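Local coordinates for protein alginate lyase (Bacteroides ovatus, PDB 3NNB) that probably cleaves the polysaccharide alginate by beta-elimination, at residues A[232-237]-A[241-246]; A[367-370]-A[374-377]. All coordinates share one frame; numbering follows the deposited sequence. Where two conformers were deposited one is given.

Overall arrangement
Both contacts are local closures, met in series along the chain rather than nested or crossing. Contact 1 comes first: three residues separate its segments, and it folds the end of helix 221-236 back against the start of helix 240-258, making a helical hairpin. The chain then runs on through several helices, among them 274-293, 336-351 and 359-366, before contact 2 closes a second short loop, in which 367-370 meets the short helix 375-378 near the C terminus. The centres of the two contacts lie about 31 Å apart and their nearest atoms about 16 Å, so they tie separate parts of this mainly helical fold.

Contact 1: residues A[232-237]-A[241-246]; sequences AYALYT and DLAMKT
The methyl of Ala234 points toward helix 240-258 and sits between Leu242 and Ala243: its CB lies 4.0 Å from Leu242 CB and 4.1 Å from Ala243 CB. It also comes close to the backbone of the second helix, with Ala234 CB 3.9 Å from Ala243 N. Leu242 meets this methyl through CB, CG and CD2, CG standing anti to the backbone N (chi1 179°) and carrying CD2 alongside Ala234, where Leu242 CD2 to Ala234 CB measures 4.1 Å. Leu235 starts off at an angle to the opposing helix and turns its branch inward, with CG beside its backbone N (chi1 -73°), and presents the fork rather than a chain end. Ala243 CB rests against that fork, 3.6 Å from Leu235 CG and 3.7 Å from Leu235 CD2. The two helices form an alpha-helical hairpin, consistent with the alpha/alpha toroid expected for this family, which belongs to the six-hairpin clan. Their short segments run nearly antiparallel, at 156°, with axes 8.1 Å apart at closest approach, a separation suited to the alanine at each centre. Ala234 and Ala243 are both buried, and no hydrogen bond crosses between the segments. Further along, Thr246 turns its hydroxyl back onto its own helix, OG1 donating to Leu242 O at 2.8 Å. That carbonyl also accepts from Thr246 N, the two donors arriving from opposite faces of its plane. Leu242 additionally touches Gln207 of helix 189-208, and Leu235 packs on Arg7.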
loop_
_atom_site.group_PDB
_atom_site.type_symbol
_atom_site.label_atom_id
_atom_site.label_comp_id
_atom_site.label_asym_id
_atom_site.label_seq_id
_atom_site.Cartn_x
_atom_site.Cartn_y
_atom_site.Cartn_z
ATOM N N ALA A 232 -1.424 -10.122 -4.767
ATOM C CA ALA A 232 -2.283 -10.148 -3.597
ATOM C C ALA A 232 -3.760 -10.364 -3.984
ATOM O O ALA A 232 -4.476 -11.123 -3.304
ATOM C CB ALA A 232 -2.162 -8.826 -2.835
ATOM N N TYR A 233 -4.233 -9.683 -5.034
ATOM C CA TYR A 233 -5.663 -9.773 -5.409
ATOM C C TYR A 233 -5.936 -11.147 -6.024
ATOM O O TYR A 233 -6.994 -11.732 -5.779
ATOM C CB TYR A 233 -6.100 -8.642 -6.328
ATOM C CG TYR A 233 -5.762 -7.277 -5.764
ATOM C CD1 TYR A 233 -5.563 -7.088 -4.429
ATOM C CD2 TYR A 233 -5.583 -6.169 -6.606
ATOM C CE1 TYR A 233 -5.184 -5.819 -3.919
ATOM C CE2 TYR A 233 -5.269 -4.945 -6.124
ATOM C CZ TYR A 233 -5.029 -4.757 -4.780
ATOM O OH TYR A 233 -4.604 -3.531 -4.301
ATOM N N ALA A 234 -4.957 -11.677 -6.757
ATOM C CA ALA A 234 -5.075 -13.038 -7.295
ATOM C C ALA A 234 -5.247 -14.039 -6.151
ATOM O O ALA A 234 -6.122 -14.911 -6.208
ATOM C CB ALA A 234 -3.824 -13.393 -8.180
ATOM N N LEU A 235 -4.437 -13.915 -5.091
ATOM C CA LEU A 235 -4.508 -14.868 -3.973
ATOM C C LEU A 235 -5.846 -14.727 -3.268
ATOM O O LEU A 235 -6.471 -15.745 -2.941
ATOM C CB LEU A 235 -3.374 -14.673 -2.959
ATOM C CG LEU A 235 -2.025 -15.158 -3.474
ATOM C CD1 LEU A 235 -0.883 -14.670 -2.568
ATOM C CD2 LEU A 235 -2.033 -16.711 -3.513
ATOM N N TYR A 236 -6.315 -13.494 -3.059
ATOM C CA TYR A 236 -7.578 -13.296 -2.338
ATOM C C TYR A 236 -8.777 -13.932 -3.081
ATOM O O TYR A 236 -9.710 -14.421 -2.454
ATOM C CB TYR A 236 -7.856 -11.810 -2.102
ATOM C CG TYR A 236 -9.076 -11.540 -1.270
ATOM C CD1 TYR A 236 -9.183 -12.048 0.033
ATOM C CD2 TYR A 236 -10.127 -10.788 -1.766
ATOM C CE1 TYR A 236 -10.327 -11.813 0.819
ATOM C CE2 TYR A 236 -11.285 -10.603 -1.006
ATOM C CZ TYR A 236 -11.361 -11.088 0.285
ATOM O OH TYR A 236 -12.484 -10.856 1.105
ATOM N N THR A 237 -8.727 -13.905 -4.393
ATOM C CA THR A 237 -9.791 -14.432 -5.252
ATOM C C THR A 237 -9.594 -15.912 -5.643
ATOM O O THR A 237 -10.338 -16.420 -6.438
ATOM C CB THR A 237 -9.939 -13.581 -6.515
ATOM O OG1 THR A 237 -8.734 -13.623 -7.309
ATOM C CG2 THR A 237 -10.246 -12.128 -6.160
ATOM N N ASP A 241 -2.508 -19.723 -9.259
ATOM C CA ASP A 241 -1.624 -19.866 -10.404
ATOM C C ASP A 241 -1.159 -18.526 -10.928
ATOM O O ASP A 241 0.012 -18.379 -11.254
ATOM C CB ASP A 241 -2.260 -20.686 -11.542
ATOM C CG ASP A 241 -2.399 -22.178 -11.208
ATOM O OD1 ASP A 241 -1.846 -22.683 -10.196
ATOM O OD2 ASP A 241 -3.099 -22.854 -11.983
ATOM N N LEU A 242 -2.063 -17.541 -11.025
ATOM C CA LEU A 242 -1.681 -16.213 -11.481
ATOM C C LEU A 242 -0.699 -15.580 -10.490
ATOM O O LEU A 242 0.241 -14.908 -10.903
ATOM C CB LEU A 242 -2.903 -15.285 -11.621
ATOM C CG LEU A 242 -2.671 -13.831 -12.063
ATOM C CD1 LEU A 242 -1.873 -13.649 -13.371
ATOM C CD2 LEU A 242 -4.059 -13.098 -12.219
ATOM N N ALA A 243 -0.938 -15.761 -9.196
ATOM C CA ALA A 243 -0.029 -15.261 -8.162
ATOM C C ALA A 243 1.347 -15.890 -8.313
ATOM O O ALA A 243 2.359 -15.180 -8.320
ATOM C CB ALA A 243 -0.576 -15.524 -6.758
HETATM N N MSE A 244 1.387 -17.224 -8.478
HETATM C CA MSE A 244 2.664 -17.935 -8.660
HETATM C C MSE A 244 3.449 -17.426 -9.882
HETATM O O MSE A 244 4.671 -17.186 -9.791
HETATM C CB MSE A 244 2.404 -19.457 -8.744
HETATM C CG MSE A 244 3.617 -20.328 -8.550
HETATM SE SE MSE A 244 4.253 -20.295 -6.718
HETATM C CE MSE A 244 2.783 -21.195 -5.825
ATOM N N LYS A 245 2.765 -17.251 -10.998
ATOM C CA LYS A 245 3.394 -16.765 -12.216
ATOM C C LYS A 245 4.009 -15.379 -12.003
ATOM O O LYS A 245 5.128 -15.122 -12.408
ATOM C CB LYS A 245 2.395 -16.710 -13.361
ATOM C CG LYS A 245 2.890 -15.952 -14.574
ATOM C CD LYS A 245 1.790 -15.813 -15.623
ATOM C CE LYS A 245 2.366 -15.465 -16.988
ATOM N NZ LYS A 245 2.974 -14.101 -17.027
ATOM N N THR A 246 3.239 -14.486 -11.382
ATOM C CA THR A 246 3.657 -13.101 -11.177
ATOM C C THR A 246 4.874 -13.074 -10.241
ATOM O O THR A 246 5.830 -12.331 -10.455
ATOM C CB THR A 246 2.475 -12.264 -10.638
ATOM O OG1 THR A 246 1.361 -12.431 -11.517
ATOM C CG2 THR A 246 2.843 -10.759 -10.558
#

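Contact 2: residues A[367-370]-A[374-377]; sequences RETP and RIHL
Thr369 and Pro370 lie in an extended loop whose backbone stays well clear of the short helix 375-378, the closest CA atoms, of Thr369 and His376, being 8.7 Å apart. Side chains bridge the interval. A chi1 of -68°, with CG beside the backbone N, swings the His376 ring out toward the loop edge-on, and NE2 meets two successive backbone carbonyls, both near the plane of the ring. Each bond is weak: His376 NE2 to Pro370 O is short at 3.0 Å but bent, with an angle of 123° at the hydrogen, whereas His376 NE2 to Thr369 O is straighter at 154° but stretched to 3.4 Å. The methyl of Thr369 lies beside the same nitrogen, with Thr369 CG2 3.7 Å from His376 NE2, and meets Ile375 CG2 at 4.0 Å, the two side chains crossing at about a right angle. Replacing His376 by an alanine would probably leave the carbonyls of Thr369 and Pro370 without this shared donor and the loop less firmly tied to the helix. The hydroxyl of Thr369 has its partners beyond the loop, in Glu341 and Trp345 of helix 336-351. Trp345 also meets the His376 ring edge-to-face and makes a cation-pi contact with Arg367, so this surface turn, which follows helix 359-366, is held against helix 336-351, while Leu377 packs on helix 27-41.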
loop_
_atom_site.group_PDB
_atom_site.type_symbol
_atom_site.label_atom_id
_atom_site.label_comp_id
_atom_site.label_asym_id
_atom_site.label_seq_id
_atom_site.Cartn_x
_atom_site.Cartn_y
_atom_site.Cartn_z
ATOM N N ARG A 367 15.962 4.639 15.620
ATOM C CA ARG A 367 14.498 4.739 15.680
ATOM C C ARG A 367 14.051 5.428 16.986
ATOM O O ARG A 367 14.605 5.101 18.030
ATOM C CB ARG A 367 14.022 3.286 15.733
ATOM C CG ARG A 367 12.581 3.033 15.629
ATOM C CD ARG A 367 12.305 1.568 15.827
ATOM N NE ARG A 367 12.803 0.755 14.724
ATOM C CZ ARG A 367 13.521 -0.373 14.875
ATOM N NH1 ARG A 367 13.823 -0.815 16.111
ATOM N NH2 ARG A 367 13.940 -1.065 13.788
ATOM N N GLU A 368 13.084 6.356 16.910
ATOM C CA GLU A 368 12.502 6.997 18.102
ATOM C C GLU A 368 10.991 6.740 18.211
ATOM O O GLU A 368 10.264 7.453 18.911
ATOM C CB GLU A 368 12.785 8.503 18.076
ATOM C CG GLU A 368 14.248 8.824 18.358
ATOM C CD GLU A 368 14.524 10.312 18.363
ATOM O OE1 GLU A 368 14.065 11.016 17.422
ATOM O OE2 GLU A 368 15.205 10.769 19.307
ATOM N N THR A 369 10.525 5.687 17.564
ATOM C CA THR A 369 9.103 5.357 17.490
ATOM C C THR A 369 8.483 5.097 18.869
ATOM O O THR A 369 8.844 4.148 19.526
ATOM C CB THR A 369 8.950 4.144 16.530
ATOM O OG1 THR A 369 9.619 4.454 15.301
ATOM C CG2 THR A 369 7.489 3.824 16.177
ATOM N N PRO A 370 7.496 5.925 19.282
ATOM C CA PRO A 370 6.840 5.658 20.590
ATOM C C PRO A 370 6.222 4.270 20.684
ATOM O O PRO A 370 5.764 3.701 19.665
ATOM C CB PRO A 370 5.752 6.732 20.653
ATOM C CG PRO A 370 6.291 7.839 19.828
ATOM C CD PRO A 370 6.990 7.169 18.673
ATOM N N ARG A 374 1.211 1.668 16.184
ATOM C CA ARG A 374 0.698 0.419 15.640
ATOM C C ARG A 374 1.745 -0.466 15.010
ATOM O O ARG A 374 1.609 -1.678 15.029
ATOM C CB ARG A 374 -0.394 0.724 14.619
ATOM C CG ARG A 374 -1.224 -0.471 14.279
ATOM C CD ARG A 374 -2.171 -0.172 13.120
ATOM N NE ARG A 374 -3.139 0.846 13.505
ATOM C CZ ARG A 374 -4.146 1.257 12.724
ATOM N NH1 ARG A 374 -4.311 0.716 11.515
ATOM N NH2 ARG A 374 -4.978 2.168 13.176
ATOM N N ILE A 375 2.788 0.114 14.439
ATOM C CA ILE A 375 3.773 -0.651 13.707
ATOM C C ILE A 375 4.481 -1.676 14.625
ATOM O O ILE A 375 4.898 -2.723 14.170
ATOM C CB ILE A 375 4.772 0.295 12.974
ATOM C CG1 ILE A 375 5.550 -0.472 11.937
ATOM C CG2 ILE A 375 5.648 1.034 13.994
ATOM C CD1 ILE A 375 6.118 0.441 10.842
ATOM N N HIS A 376 4.520 -1.411 15.930
ATOM C CA HIS A 376 5.090 -2.372 16.868
ATOM C C HIS A 376 4.324 -3.699 16.917
ATOM O O HIS A 376 4.876 -4.774 17.220
ATOM C CB HIS A 376 5.168 -1.784 18.276
ATOM C CG HIS A 376 6.153 -0.677 18.439
ATOM N ND1 HIS A 376 7.525 -0.889 18.468
ATOM C CD2 HIS A 376 5.968 0.649 18.622
ATOM C CE1 HIS A 376 8.130 0.266 18.694
ATOM N NE2 HIS A 376 7.210 1.216 18.771
ATOM N N LEU A 377 3.038 -3.640 16.604
ATOM C CA LEU A 377 2.200 -4.806 16.581
ATOM C C LEU A 377 2.321 -5.598 15.257
ATOM O O LEU A 377 2.257 -6.820 15.249
ATOM C CB LEU A 377 0.726 -4.382 16.749
ATOM C CG LEU A 377 0.283 -3.648 18.015
ATOM C CD1 LEU A 377 -1.187 -3.227 17.944
ATOM C CD2 LEU A 377 0.554 -4.507 19.305
#